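Local coordinates for protein calreticulin, putative,Calreticulin, putative (Trypanosoma cruzi, PDB 5HCF) that probably acts as a chaperone of the endoplasmic reticulum, with a legume-lectin-like globular domain that binds carbohydrate and peptide, at residues E65-V70 with I229-K234; V147-I152 with E235-V240; V2-E7 with T56-P61; P61-K66 with H202-P207; A154-E159 with G170-D175. One frame throughout, in Å; residues are numbered along the deposited sequence. Where two conformers were deposited one is given.

Contact 1 (E65-V70 with I229-K234)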
# COMPACT_ATOMS: atom_id res chain seq x y z
N GLU A 65 -18.71 -6.18 1.18
CA GLU A 65 -19.91 -6.41 0.39
C GLU A 65 -20.82 -5.18 0.40
O GLU A 65 -21.27 -4.75 1.46
CB GLU A 65 -20.68 -7.62 0.92
CG GLU A 65 -21.66 -8.19 -0.09
CD GLU A 65 -22.41 -9.39 0.44
OE1 GLU A 65 -23.56 -9.60 0.00
OE2 GLU A 65 -21.84 -10.11 1.28
N LYS A 66 -21.06 -4.62 -0.79
CA LYS A 66 -21.91 -3.44 -0.93
C LYS A 66 -21.50 -2.29 -0.01
O LYS A 66 -22.33 -1.52 0.46
CB LYS A 66 -23.38 -3.80 -0.74
CG LYS A 66 -23.98 -4.59 -1.91
CD LYS A 66 -25.50 -4.76 -1.71
CE LYS A 66 -26.12 -5.45 -2.93
NZ LYS A 66 -26.07 -4.51 -4.13
N LYS A 67 -20.19 -2.20 0.24
CA LYS A 67 -19.63 -1.25 1.19
C LYS A 67 -18.27 -0.78 0.68
O LYS A 67 -17.64 -1.45 -0.14
CB LYS A 67 -19.49 -1.87 2.58
CG LYS A 67 -20.81 -2.24 3.22
CD LYS A 67 -20.59 -3.07 4.48
CE LYS A 67 -19.87 -2.26 5.55
NZ LYS A 67 -20.68 -1.07 5.97
N SER A 68 -17.85 0.39 1.13
CA SER A 68 -16.55 0.92 0.75
C SER A 68 -15.42 0.20 1.48
O SER A 68 -15.61 -0.39 2.54
CB SER A 68 -16.47 2.42 1.04
OG SER A 68 -17.15 3.17 0.04
N LEU A 69 -14.24 0.26 0.88
CA LEU A 69 -13.04 -0.23 1.53
C LEU A 69 -11.93 0.79 1.30
O LEU A 69 -11.62 1.12 0.16
CB LEU A 69 -12.63 -1.61 1.01
CG LEU A 69 -11.40 -2.22 1.68
CD1 LEU A 69 -11.70 -2.58 3.12
CD2 LEU A 69 -10.91 -3.44 0.92
N VAL A 70 -11.36 1.29 2.39
CA VAL A 70 -10.30 2.29 2.30
C VAL A 70 -9.02 1.78 2.95
O VAL A 70 -9.04 1.34 4.11
CB VAL A 70 -10.72 3.61 2.97
CG1 VAL A 70 -9.67 4.69 2.74
CG2 VAL A 70 -12.07 4.07 2.43
N ILE A 229 -7.30 0.63 7.76
CA ILE A 229 -8.30 0.03 6.89
C ILE A 229 -9.70 0.21 7.49
O ILE A 229 -9.91 -0.03 8.68
CB ILE A 229 -8.01 -1.47 6.65
CG1 ILE A 229 -6.56 -1.65 6.18
CG2 ILE A 229 -8.97 -2.05 5.62
CD1 ILE A 229 -6.16 -3.09 5.95
N GLY A 230 -10.64 0.63 6.65
CA GLY A 230 -12.00 0.91 7.08
C GLY A 230 -12.99 0.94 5.93
O GLY A 230 -12.67 0.56 4.80
N ASP A 231 -14.21 1.39 6.21
CA ASP A 231 -15.25 1.44 5.19
C ASP A 231 -15.78 2.86 4.96
O ASP A 231 -16.77 3.05 4.26
CB ASP A 231 -16.41 0.50 5.55
CG ASP A 231 -17.07 0.87 6.87
OD1 ASP A 231 -16.69 1.89 7.48
OD2 ASP A 231 -17.97 0.12 7.30
N ASP A 232 -15.12 3.84 5.57
CA ASP A 232 -15.50 5.24 5.40
C ASP A 232 -14.29 6.09 5.05
O ASP A 232 -13.28 6.06 5.74
CB ASP A 232 -16.16 5.77 6.67
CG ASP A 232 -16.59 7.22 6.54
OD1 ASP A 232 -15.73 8.11 6.70
OD2 ASP A 232 -17.78 7.46 6.26
N LEU A 233 -14.41 6.87 3.97
CA LEU A 233 -13.27 7.62 3.44
C LEU A 233 -12.88 8.82 4.30
O LEU A 233 -11.70 9.02 4.59
CB LEU A 233 -13.55 8.07 2.01
CG LEU A 233 -12.42 8.89 1.37
CD1 LEU A 233 -11.12 8.10 1.37
CD2 LEU A 233 -12.80 9.29 -0.04
N LYS A 234 -13.86 9.64 4.67
CA LYS A 234 -13.59 10.82 5.49
C LYS A 234 -12.95 10.44 6.81
O LYS A 234 -12.04 11.12 7.29
CB LYS A 234 -14.86 11.64 5.74
CG LYS A 234 -15.27 12.52 4.58
CD LYS A 234 -16.72 12.98 4.72
CE LYS A 234 -17.14 13.84 3.53
NZ LYS A 234 -18.58 14.21 3.63
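Two backbone hydrogen bonds join Val70 to Gly230 as an antiparallel hydrogen-bonded pair, zipping strand 69-76 to the end of strand 223-230. Val70 N gives its hydrogen to Gly230 O over 2.8 Å, and Gly230 N returns the bond to Val70 O at 3.1 Å. Three CA-H...O contacts follow the same track, among them Asp231 CA to Ser68 O at 3.2 Å, where the strand has given way to a turn.

Apolar groups gather on both sides of the sheet. Leu69 CD1 lies 3.7 Å from Ile229 CG2, the two side chains running alongside each other toward strand 50-62 of the other sheet. On the other face Val70 CG1 meets Leu233 CD1 at 4.0 Å, nearly at a right angle, at the start of helix 233-243.

One salt bridge crosses the segments: Lys67, bent at chi3 and chi4 (65° and 61°), curls NZ back to Asp231 OD2 at 3.2 Å, a weak hydrogen bond. Backbone bonding sets the register, the weak side-chain bond lying at the more exposed end.

Contact 2 (V147-I152 with E235-V240)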
# COMPACT_ATOMS: atom_id res chain seq x y z
N VAL A 147 2.03 9.61 2.26
CA VAL A 147 0.91 8.75 2.60
C VAL A 147 0.18 8.28 1.35
O VAL A 147 -0.09 9.06 0.44
CB VAL A 147 -0.10 9.48 3.51
CG1 VAL A 147 -1.18 8.52 4.00
CG2 VAL A 147 0.63 10.12 4.69
N TYR A 148 -0.15 6.99 1.31
CA TYR A 148 -0.85 6.42 0.16
C TYR A 148 -2.18 5.85 0.60
O TYR A 148 -2.24 4.94 1.43
CB TYR A 148 0.02 5.36 -0.51
CG TYR A 148 1.39 5.88 -0.89
CD1 TYR A 148 2.41 5.92 0.04
CD2 TYR A 148 1.64 6.36 -2.17
CE1 TYR A 148 3.66 6.41 -0.29
CE2 TYR A 148 2.89 6.84 -2.52
CZ TYR A 148 3.89 6.87 -1.57
OH TYR A 148 5.13 7.35 -1.90
N THR A 149 -3.26 6.40 0.05
CA THR A 149 -4.61 6.03 0.46
C THR A 149 -5.43 5.60 -0.74
O THR A 149 -5.41 6.24 -1.79
CB THR A 149 -5.32 7.20 1.16
OG1 THR A 149 -4.52 7.69 2.24
CG2 THR A 149 -6.67 6.76 1.70
N LEU A 150 -6.16 4.49 -0.59
CA LEU A 150 -6.97 3.95 -1.67
C LEU A 150 -8.41 3.76 -1.23
O LEU A 150 -8.68 3.12 -0.21
CB LEU A 150 -6.41 2.62 -2.17
CG LEU A 150 -7.21 1.99 -3.32
CD1 LEU A 150 -7.29 2.95 -4.49
CD2 LEU A 150 -6.63 0.66 -3.74
N HIS A 151 -9.34 4.31 -2.00
CA HIS A 151 -10.75 4.09 -1.78
C HIS A 151 -11.31 3.22 -2.89
O HIS A 151 -11.32 3.62 -4.06
CB HIS A 151 -11.51 5.42 -1.72
CG HIS A 151 -12.99 5.26 -1.51
ND1 HIS A 151 -13.90 6.23 -1.86
CD2 HIS A 151 -13.72 4.24 -1.00
CE1 HIS A 151 -15.12 5.82 -1.57
NE2 HIS A 151 -15.04 4.61 -1.05
N ILE A 152 -11.75 2.01 -2.52
CA ILE A 152 -12.50 1.15 -3.42
C ILE A 152 -13.98 1.21 -3.05
O ILE A 152 -14.38 0.69 -2.01
CB ILE A 152 -12.02 -0.31 -3.37
CG1 ILE A 152 -10.51 -0.38 -3.61
CG2 ILE A 152 -12.75 -1.16 -4.40
CD1 ILE A 152 -10.13 -0.13 -5.05
N GLU A 235 -13.45 9.37 7.41
CA GLU A 235 -12.91 8.86 8.66
C GLU A 235 -11.41 8.58 8.57
O GLU A 235 -10.64 8.95 9.46
CB GLU A 235 -13.65 7.59 9.08
CG GLU A 235 -13.62 7.36 10.58
CD GLU A 235 -14.46 6.18 10.99
OE1 GLU A 235 -14.22 5.08 10.46
OE2 GLU A 235 -15.36 6.34 11.85
N VAL A 236 -11.01 7.93 7.49
CA VAL A 236 -9.62 7.59 7.26
C VAL A 236 -8.79 8.84 6.97
O VAL A 236 -7.67 8.98 7.48
CB VAL A 236 -9.47 6.60 6.10
CG1 VAL A 236 -8.01 6.45 5.70
CG2 VAL A 236 -10.08 5.26 6.48
N LEU A 237 -9.33 9.74 6.17
CA LEU A 237 -8.64 10.99 5.84
C LEU A 237 -8.51 11.88 7.07
O LEU A 237 -7.52 12.60 7.21
CB LEU A 237 -9.37 11.73 4.71
CG LEU A 237 -9.35 11.03 3.35
CD1 LEU A 237 -10.23 11.76 2.34
CD2 LEU A 237 -7.92 10.90 2.83
N ASP A 238 -9.50 11.83 7.95
CA ASP A 238 -9.41 12.53 9.23
C ASP A 238 -8.26 11.97 10.05
O ASP A 238 -7.54 12.71 10.72
CB ASP A 238 -10.72 12.41 10.01
CG ASP A 238 -11.81 13.29 9.45
OD1 ASP A 238 -11.48 14.25 8.72
OD2 ASP A 238 -13.00 13.03 9.75
N LEU A 239 -8.10 10.65 10.00
CA LEU A 239 -7.05 9.97 10.75
C LEU A 239 -5.68 10.29 10.16
O LEU A 239 -4.67 10.27 10.87
CB LEU A 239 -7.30 8.46 10.74
CG LEU A 239 -6.57 7.62 11.79
CD1 LEU A 239 -6.97 8.05 13.18
CD2 LEU A 239 -6.86 6.15 11.58
N VAL A 240 -5.65 10.57 8.86
CA VAL A 240 -4.41 10.93 8.18
C VAL A 240 -3.96 12.33 8.60
O VAL A 240 -2.77 12.59 8.75
CB VAL A 240 -4.55 10.88 6.64
CG1 VAL A 240 -3.32 11.47 5.98
CG2 VAL A 240 -4.76 9.45 6.18
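Thr149 OG1 is hydrogen-bonded to Ser72 OG on the neighbouring strand 69-76, while Val240 CG2 approaches the same oxygen at 4.3 Å. The hydroxyl thus has its partner within its own sheet, and the helix meets it with a methyl. No hydrogen bond crosses between 147-152 and 235-240.

What meets is methyl against methyl. Val147 and Val240 reach toward each other tip to tip, their CG1 atoms 4.1 Å apart. In both valines this branch stands opposite the backbone N (chi1 -173° in Val147, 171° in Val240), which carries it out from the strand on one side and from the helix on the other. Thr149 CG2 lies 4.2 Å from Val236 CG1, and Leu237 CD2 comes to 4.5 Å from the same Thr149 methyl.

In the legume lectin fold of this domain, strand 145-152 belongs to one of two facing sheets. Tyr148 and Leu150 turn inward to strand 107-114 of the other sheet, whereas Val147 and Thr149 look outward, and helix 233-243 packs along that outer face. The helix runs almost antiparallel to the strand, at 173°, and the axes of the two segments approach to 10.4 Å. Within the helix, Val240 N donates to Val236 O at 2.9 Å.

Contact 3 (V2-E7 with T56-P61)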
# COMPACT_ATOMS: atom_id res chain seq x y z
N VAL A 2 -13.68 1.64 11.39
CA VAL A 2 -12.24 1.50 11.18
C VAL A 2 -11.85 0.12 11.66
O VAL A 2 -11.77 -0.14 12.86
CB VAL A 2 -11.43 2.57 11.94
CG1 VAL A 2 -9.94 2.25 11.88
CG2 VAL A 2 -11.70 3.95 11.38
N TYR A 3 -11.58 -0.78 10.72
CA TYR A 3 -11.32 -2.17 11.06
C TYR A 3 -9.95 -2.39 11.69
O TYR A 3 -9.75 -3.34 12.45
CB TYR A 3 -11.42 -3.05 9.81
CG TYR A 3 -12.70 -2.93 9.03
CD1 TYR A 3 -13.93 -3.16 9.62
CD2 TYR A 3 -12.67 -2.62 7.67
CE1 TYR A 3 -15.11 -3.07 8.89
CE2 TYR A 3 -13.84 -2.53 6.93
CZ TYR A 3 -15.06 -2.76 7.55
OH TYR A 3 -16.21 -2.66 6.81
N PHE A 4 -9.02 -1.49 11.41
CA PHE A 4 -7.63 -1.78 11.68
C PHE A 4 -6.77 -0.54 11.59
O PHE A 4 -6.96 0.30 10.70
CB PHE A 4 -7.14 -2.85 10.69
CG PHE A 4 -5.70 -3.23 10.86
CD1 PHE A 4 -5.34 -4.21 11.78
CD2 PHE A 4 -4.71 -2.64 10.10
CE1 PHE A 4 -4.01 -4.57 11.94
CE2 PHE A 4 -3.38 -2.99 10.26
CZ PHE A 4 -3.03 -3.96 11.18
N HIS A 5 -5.82 -0.42 12.51
CA HIS A 5 -4.89 0.70 12.51
C HIS A 5 -3.56 0.30 13.13
O HIS A 5 -3.41 0.31 14.35
CB HIS A 5 -5.48 1.90 13.26
CG HIS A 5 -4.61 3.12 13.22
ND1 HIS A 5 -4.85 4.24 13.99
CD2 HIS A 5 -3.50 3.40 12.49
CE1 HIS A 5 -3.93 5.15 13.75
NE2 HIS A 5 -3.09 4.67 12.84
N GLU A 6 -2.59 -0.06 12.29
CA GLU A 6 -1.26 -0.38 12.78
C GLU A 6 -0.44 0.88 12.99
O GLU A 6 -0.11 1.59 12.04
CB GLU A 6 -0.54 -1.31 11.80
CG GLU A 6 0.82 -1.77 12.28
CD GLU A 6 0.75 -2.45 13.64
OE1 GLU A 6 0.30 -3.62 13.69
OE2 GLU A 6 1.13 -1.82 14.65
N GLU A 7 -0.11 1.16 14.25
CA GLU A 7 0.68 2.35 14.59
C GLU A 7 2.16 2.02 14.63
O GLU A 7 3.01 2.92 14.65
CB GLU A 7 0.23 2.92 15.94
CG GLU A 7 -1.15 3.55 15.90
CD GLU A 7 -1.77 3.67 17.27
OE1 GLU A 7 -2.15 2.62 17.84
OE2 GLU A 7 -1.88 4.80 17.78
N THR A 56 0.95 -9.48 9.75
CA THR A 56 0.14 -9.58 10.95
C THR A 56 -1.31 -9.86 10.54
O THR A 56 -1.73 -9.51 9.44
CB THR A 56 0.21 -8.30 11.80
OG1 THR A 56 -0.39 -8.54 13.08
CG2 THR A 56 -0.51 -7.14 11.11
N ALA A 57 -2.05 -10.50 11.43
CA ALA A 57 -3.43 -10.87 11.13
C ALA A 57 -4.40 -9.82 11.65
O ALA A 57 -4.22 -9.28 12.74
CB ALA A 57 -3.76 -12.23 11.73
N PHE A 58 -5.41 -9.51 10.84
CA PHE A 58 -6.49 -8.65 11.28
C PHE A 58 -7.21 -9.34 12.44
O PHE A 58 -7.45 -10.55 12.39
CB PHE A 58 -7.48 -8.37 10.15
CG PHE A 58 -6.85 -7.77 8.92
CD1 PHE A 58 -6.04 -6.65 9.01
CD2 PHE A 58 -7.08 -8.32 7.67
CE1 PHE A 58 -5.46 -6.10 7.88
CE2 PHE A 58 -6.51 -7.77 6.53
CZ PHE A 58 -5.70 -6.66 6.64
N PRO A 59 -7.56 -8.57 13.49
CA PRO A 59 -8.26 -9.15 14.64
C PRO A 59 -9.57 -9.79 14.19
O PRO A 59 -9.97 -10.85 14.69
CB PRO A 59 -8.51 -7.95 15.56
CG PRO A 59 -7.61 -6.86 15.06
CD PRO A 59 -7.41 -7.11 13.60
N THR A 60 -10.23 -9.14 13.24
CA THR A 60 -11.41 -9.70 12.59
C THR A 60 -11.23 -9.62 11.08
O THR A 60 -10.76 -8.60 10.56
CB THR A 60 -12.70 -8.96 13.00
OG1 THR A 60 -12.74 -8.83 14.43
CG2 THR A 60 -13.93 -9.72 12.53
N PRO A 61 -11.59 -10.69 10.36
CA PRO A 61 -11.46 -10.70 8.90
C PRO A 61 -12.26 -9.56 8.28
O PRO A 61 -13.29 -9.17 8.83
CB PRO A 61 -12.02 -12.06 8.49
CG PRO A 61 -11.88 -12.90 9.72
CD PRO A 61 -12.09 -11.98 10.87
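The classic beta bulge at Tyr3 and Phe4, both facing Ile229, belongs to the legume lectin sandwich, where Phe4 packs between the sheets against Phe58. Strand 2-6 is on one sheet and strand 56-58 on the other; their axes pass 9.0 Å apart at 159°, and no hydrogen bond joins them, so the contact is made by side chains alone.

The two rings form a T-shaped (edge-to-face) pair. Phe58 offers its edge to one face of Phe4, with centroids 5.2 Å apart and planes at 76°. The closest atoms are the two CD1 carbons, 3.8 Å apart, with Phe58 CD1 above the rim of the Phe4 ring rather than over its middle. Phe4 holds CG opposite its backbone N (chi1 180°), which sends the ring across the gap between the sheets. Pro59 CD closes on the ring edge at Phe4 CD1, 4.0 Å away, as the chain rounds a corner.

Farther along the ring, Phe4 CZ meets Thr56 CG2 at 4.1 Å. The same methyl lies 4.4 Å from Glu6 OE1, a buried carboxylate oxygen hydrogen-bonded to both His13 NE2 and Trp14 NE1.

Contact 4 (P61-K66 with H202-P207)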
# COMPACT_ATOMS: atom_id res chain seq x y z
N PRO A 61 -11.59 -10.69 10.36
CA PRO A 61 -11.46 -10.70 8.90
C PRO A 61 -12.26 -9.56 8.28
O PRO A 61 -13.29 -9.17 8.83
CB PRO A 61 -12.02 -12.06 8.49
CG PRO A 61 -11.88 -12.90 9.72
CD PRO A 61 -12.09 -11.98 10.87
N ILE A 62 -11.80 -9.05 7.14
CA ILE A 62 -12.37 -7.84 6.56
C ILE A 62 -13.08 -8.11 5.24
O ILE A 62 -12.50 -8.68 4.32
CB ILE A 62 -11.28 -6.76 6.34
CG1 ILE A 62 -10.67 -6.34 7.68
CG2 ILE A 62 -11.85 -5.55 5.62
CD1 ILE A 62 -9.44 -5.48 7.54
N ASN A 63 -14.33 -7.69 5.15
CA ASN A 63 -15.09 -7.79 3.91
C ASN A 63 -15.56 -6.42 3.45
O ASN A 63 -15.48 -5.44 4.19
CB ASN A 63 -16.28 -8.74 4.08
CG ASN A 63 -16.49 -9.62 2.86
OD1 ASN A 63 -16.54 -9.14 1.73
ND2 ASN A 63 -16.62 -10.92 3.10
N ASN A 64 -16.06 -6.35 2.22
CA ASN A 64 -16.57 -5.10 1.68
C ASN A 64 -17.78 -5.32 0.76
O ASN A 64 -17.88 -4.71 -0.30
CB ASN A 64 -15.47 -4.35 0.93
CG ASN A 64 -14.89 -5.15 -0.22
OD1 ASN A 64 -14.79 -6.38 -0.14
ND2 ASN A 64 -14.51 -4.47 -1.29
N GLU A 65 -18.71 -6.18 1.18
CA GLU A 65 -19.91 -6.41 0.39
C GLU A 65 -20.82 -5.18 0.40
O GLU A 65 -21.27 -4.75 1.46
CB GLU A 65 -20.68 -7.62 0.92
CG GLU A 65 -21.66 -8.19 -0.09
CD GLU A 65 -22.41 -9.39 0.44
OE1 GLU A 65 -23.56 -9.60 0.00
OE2 GLU A 65 -21.84 -10.11 1.28
N LYS A 66 -21.06 -4.62 -0.79
CA LYS A 66 -21.91 -3.44 -0.93
C LYS A 66 -21.50 -2.29 -0.01
O LYS A 66 -22.33 -1.52 0.46
CB LYS A 66 -23.38 -3.80 -0.74
CG LYS A 66 -23.98 -4.59 -1.91
CD LYS A 66 -25.50 -4.76 -1.71
CE LYS A 66 -26.12 -5.45 -2.93
NZ LYS A 66 -26.07 -4.51 -4.13
N HIS A 202 -15.20 -4.57 -7.25
CA HIS A 202 -14.66 -3.98 -6.02
C HIS A 202 -14.53 -4.99 -4.88
O HIS A 202 -13.69 -4.83 -4.00
CB HIS A 202 -15.56 -2.83 -5.57
CG HIS A 202 -16.77 -3.28 -4.82
ND1 HIS A 202 -16.80 -3.43 -3.45
CD2 HIS A 202 -18.01 -3.63 -5.26
CE1 HIS A 202 -17.99 -3.85 -3.08
NE2 HIS A 202 -18.74 -3.98 -4.15
N LYS A 203 -15.38 -6.02 -4.91
CA LYS A 203 -15.48 -6.95 -3.79
C LYS A 203 -14.34 -7.95 -3.70
O LYS A 203 -13.91 -8.52 -4.70
CB LYS A 203 -16.81 -7.70 -3.88
CG LYS A 203 -17.19 -8.50 -2.65
CD LYS A 203 -18.43 -9.34 -2.94
CE LYS A 203 -18.09 -10.55 -3.80
NZ LYS A 203 -17.63 -11.76 -3.07
N VAL A 204 -13.85 -8.15 -2.48
CA VAL A 204 -12.85 -9.16 -2.23
C VAL A 204 -13.45 -10.53 -2.48
O VAL A 204 -14.55 -10.83 -2.01
CB VAL A 204 -12.30 -9.07 -0.79
CG1 VAL A 204 -11.59 -7.74 -0.58
CG2 VAL A 204 -13.43 -9.24 0.22
N PRO A 205 -12.74 -11.38 -3.25
CA PRO A 205 -13.25 -12.72 -3.57
C PRO A 205 -13.39 -13.55 -2.30
O PRO A 205 -14.44 -14.15 -2.06
CB PRO A 205 -12.19 -13.29 -4.50
CG PRO A 205 -10.95 -12.54 -4.19
CD PRO A 205 -11.38 -11.17 -3.77
N GLU A 206 -12.33 -13.59 -1.49
CA GLU A 206 -12.40 -14.19 -0.17
C GLU A 206 -12.18 -13.09 0.86
O GLU A 206 -11.66 -12.03 0.54
CB GLU A 206 -11.37 -15.31 -0.01
CG GLU A 206 -11.59 -16.49 -0.94
CD GLU A 206 -13.02 -17.02 -0.90
OE1 GLU A 206 -13.69 -16.88 0.16
OE2 GLU A 206 -13.48 -17.56 -1.92
N PRO A 207 -12.61 -13.33 2.11
CA PRO A 207 -12.36 -12.34 3.16
C PRO A 207 -10.87 -12.09 3.37
O PRO A 207 -10.05 -13.00 3.22
CB PRO A 207 -12.99 -12.97 4.41
CG PRO A 207 -13.02 -14.43 4.12
CD PRO A 207 -13.19 -14.58 2.64
O HOH W 1 -15.52 -1.80 -1.55
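In the lectin-type sandwich, the loop leaving strand 50-62 lies beside the loop entering strand 208-217, and Asn64 ties the two together through its amide. Asn64 OD1 accepts the backbone N-H of Val204 at 3.1 Å, an almost straight bond (177°) on a lone pair in the plane of the amide. From the other end of the amide, Asn64 ND2 donates to His202 O at 2.9 Å, arriving above the plane of that carbonyl.

The two bonds straddle Lys203 and fix the rotation of the amide. A chi1 of 59°, which tucks CG between backbone N and carbonyl carbon, directs it at the 202-204 backbone. Packing around it is tight: Val204 CG2 lies 3.2 Å from Asn64 OD1.

Toward the sheet, Ile62 pairs through its backbone with Leu208, and Pro61 CB touches Pro207 CB at 4.3 Å, where both prolines are exposed. A water accepts from Asn64 ND2 at 2.9 Å and is also hydrogen-bonded to His202 ND1 at 2.8 Å.

Contact 5 (A154-E159 with G170-D175)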
# COMPACT_ATOMS: atom_id res chain seq x y z
N ALA A 154 -18.29 0.81 -3.63
CA ALA A 154 -19.18 -0.29 -3.97
C ALA A 154 -19.84 -0.10 -5.33
O ALA A 154 -20.53 -1.00 -5.82
CB ALA A 154 -20.25 -0.45 -2.90
N ASP A 155 -19.65 1.06 -5.93
CA ASP A 155 -20.14 1.30 -7.29
C ASP A 155 -19.04 1.03 -8.31
O ASP A 155 -19.10 1.50 -9.45
CB ASP A 155 -20.67 2.73 -7.43
CG ASP A 155 -19.60 3.78 -7.21
OD1 ASP A 155 -18.50 3.45 -6.73
OD2 ASP A 155 -19.88 4.96 -7.53
N ASN A 156 -18.02 0.29 -7.89
CA ASN A 156 -16.88 -0.04 -8.74
C ASN A 156 -16.05 1.16 -9.19
O ASN A 156 -15.28 1.06 -10.15
CB ASN A 156 -17.35 -0.83 -9.96
CG ASN A 156 -17.90 -2.19 -9.59
OD1 ASN A 156 -17.38 -2.87 -8.70
ND2 ASN A 156 -18.95 -2.61 -10.28
N SER A 157 -16.21 2.30 -8.53
CA SER A 157 -15.29 3.42 -8.72
C SER A 157 -14.15 3.33 -7.71
O SER A 157 -14.18 2.49 -6.80
CB SER A 157 -16.01 4.77 -8.59
OG SER A 157 -16.68 4.90 -7.35
N TYR A 158 -13.13 4.16 -7.88
CA TYR A 158 -12.01 4.20 -6.95
C TYR A 158 -11.39 5.59 -6.90
O TYR A 158 -11.62 6.43 -7.78
CB TYR A 158 -10.94 3.18 -7.33
CG TYR A 158 -10.09 3.62 -8.50
CD1 TYR A 158 -10.55 3.51 -9.80
CD2 TYR A 158 -8.82 4.15 -8.29
CE1 TYR A 158 -9.77 3.91 -10.87
CE2 TYR A 158 -8.04 4.55 -9.35
CZ TYR A 158 -8.52 4.43 -10.64
OH TYR A 158 -7.74 4.84 -11.70
N GLU A 159 -10.60 5.84 -5.86
CA GLU A 159 -9.87 7.09 -5.78
C GLU A 159 -8.57 6.89 -5.01
O GLU A 159 -8.56 6.28 -3.94
CB GLU A 159 -10.73 8.17 -5.12
CG GLU A 159 -10.16 9.58 -5.24
CD GLU A 159 -11.18 10.65 -4.93
OE1 GLU A 159 -12.30 10.29 -4.48
OE2 GLU A 159 -10.88 11.84 -5.13
N GLY A 170 -11.34 7.25 -10.95
CA GLY A 170 -11.97 6.64 -12.10
C GLY A 170 -12.73 5.35 -11.84
O GLY A 170 -13.20 5.11 -10.73
N GLN A 171 -12.85 4.52 -12.87
CA GLN A 171 -13.63 3.30 -12.78
C GLN A 171 -12.72 2.08 -12.86
O GLN A 171 -11.83 2.03 -13.71
CB GLN A 171 -14.67 3.25 -13.91
CG GLN A 171 -15.54 4.50 -14.07
CD GLN A 171 -16.11 5.02 -12.76
OE1 GLN A 171 -16.73 4.28 -12.00
NE2 GLN A 171 -15.91 6.31 -12.51
N LEU A 172 -12.96 1.09 -12.00
CA LEU A 172 -12.16 -0.14 -11.99
C LEU A 172 -12.15 -0.83 -13.34
O LEU A 172 -11.11 -1.29 -13.81
CB LEU A 172 -12.67 -1.11 -10.93
CG LEU A 172 -12.47 -0.75 -9.47
CD1 LEU A 172 -13.21 -1.75 -8.59
CD2 LEU A 172 -11.00 -0.74 -9.13
N GLU A 173 -13.32 -0.89 -13.96
CA GLU A 173 -13.49 -1.56 -15.25
C GLU A 173 -12.68 -0.89 -16.36
O GLU A 173 -12.23 -1.55 -17.30
CB GLU A 173 -14.98 -1.59 -15.61
CG GLU A 173 -15.31 -2.41 -16.84
CD GLU A 173 -16.79 -2.41 -17.14
OE1 GLU A 173 -17.16 -2.51 -18.33
OE2 GLU A 173 -17.59 -2.32 -16.18
N GLU A 174 -12.51 0.42 -16.25
CA GLU A 174 -11.84 1.20 -17.29
C GLU A 174 -10.33 1.35 -17.07
O GLU A 174 -9.56 1.37 -18.02
CB GLU A 174 -12.50 2.58 -17.39
CG GLU A 174 -13.99 2.53 -17.77
CD GLU A 174 -14.65 3.90 -17.80
OE1 GLU A 174 -14.13 4.84 -17.17
OE2 GLU A 174 -15.70 4.05 -18.46
N ASP A 175 -9.90 1.44 -15.81
CA ASP A 175 -8.48 1.69 -15.52
C ASP A 175 -7.68 0.42 -15.19
O ASP A 175 -6.48 0.51 -14.89
CB ASP A 175 -8.34 2.69 -14.37
CG ASP A 175 -9.00 4.01 -14.67
OD1 ASP A 175 -9.36 4.25 -15.85
OD2 ASP A 175 -9.18 4.82 -13.74
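Leu172 and Asn156 join the hairpin end to the short helix 172-175: Leu172 N donates to Asn156 O at 3.0 Å, the N-H pointing nearly along the C=O axis. Two residues into the hairpin, Tyr158 and Gly170 satisfy each other's backbone as a hydrogen-bonded pair, with Tyr158 N to Gly170 O at 3.0 Å and the longer return bond from Gly170 N to Tyr158 O at 3.3 Å. Ser157 and Gln171 form the non-hydrogen-bonded pair between them. Asn156 OD1 accepts from His202 N.

Asp155 OD1 accepts Ser157 N at 3.1 Å, closing an Asx turn just before the strand. Gln171 at the N-cap takes Asp175 N on its carbonyl O, 2.9 Å away.

A chi1 of 77° sets Tyr158 CG between backbone N and carbonyl carbon, bringing the ring over Gly170, whose N lies above one face near the rim. The hydroxyl donates to Asp175 OD2, at a refined separation too short to be trusted, and is hydrogen-bonded to Trp133 NE1. The ring and carboxylate planes are nearly perpendicular.

Strand 157-162 lies between strand 165-171 and strand 145-152, where Glu159 pairs by backbone bonds with His151, and Trp133 and Trp176 pack about the Tyr158 ring.

Contacts 2 and 3 are buried and free of hydrogen bonds between their segments: contact 2 lays helix 233-243 on the outer face of one sheet, and contact 3 joins the two sheets through aromatic rings. Contacts 1 and 5 are strand pairings in that first sheet, partly buried and held by backbone bonds, contact 1 between inner strands and contact 5 in a hairpin. Contact 4 joins two loops, partly buried, around one asparagine amide. Strand 145-152 links contact 1 to contact 5, since its neighbours include strands 69-76 and 157-162, while contacts 1 and 2 share the helix. His202 connects contact 4 to contact 5 through Asn156. Contacts 3 and 5 lie farthest apart, centres about 25 Å.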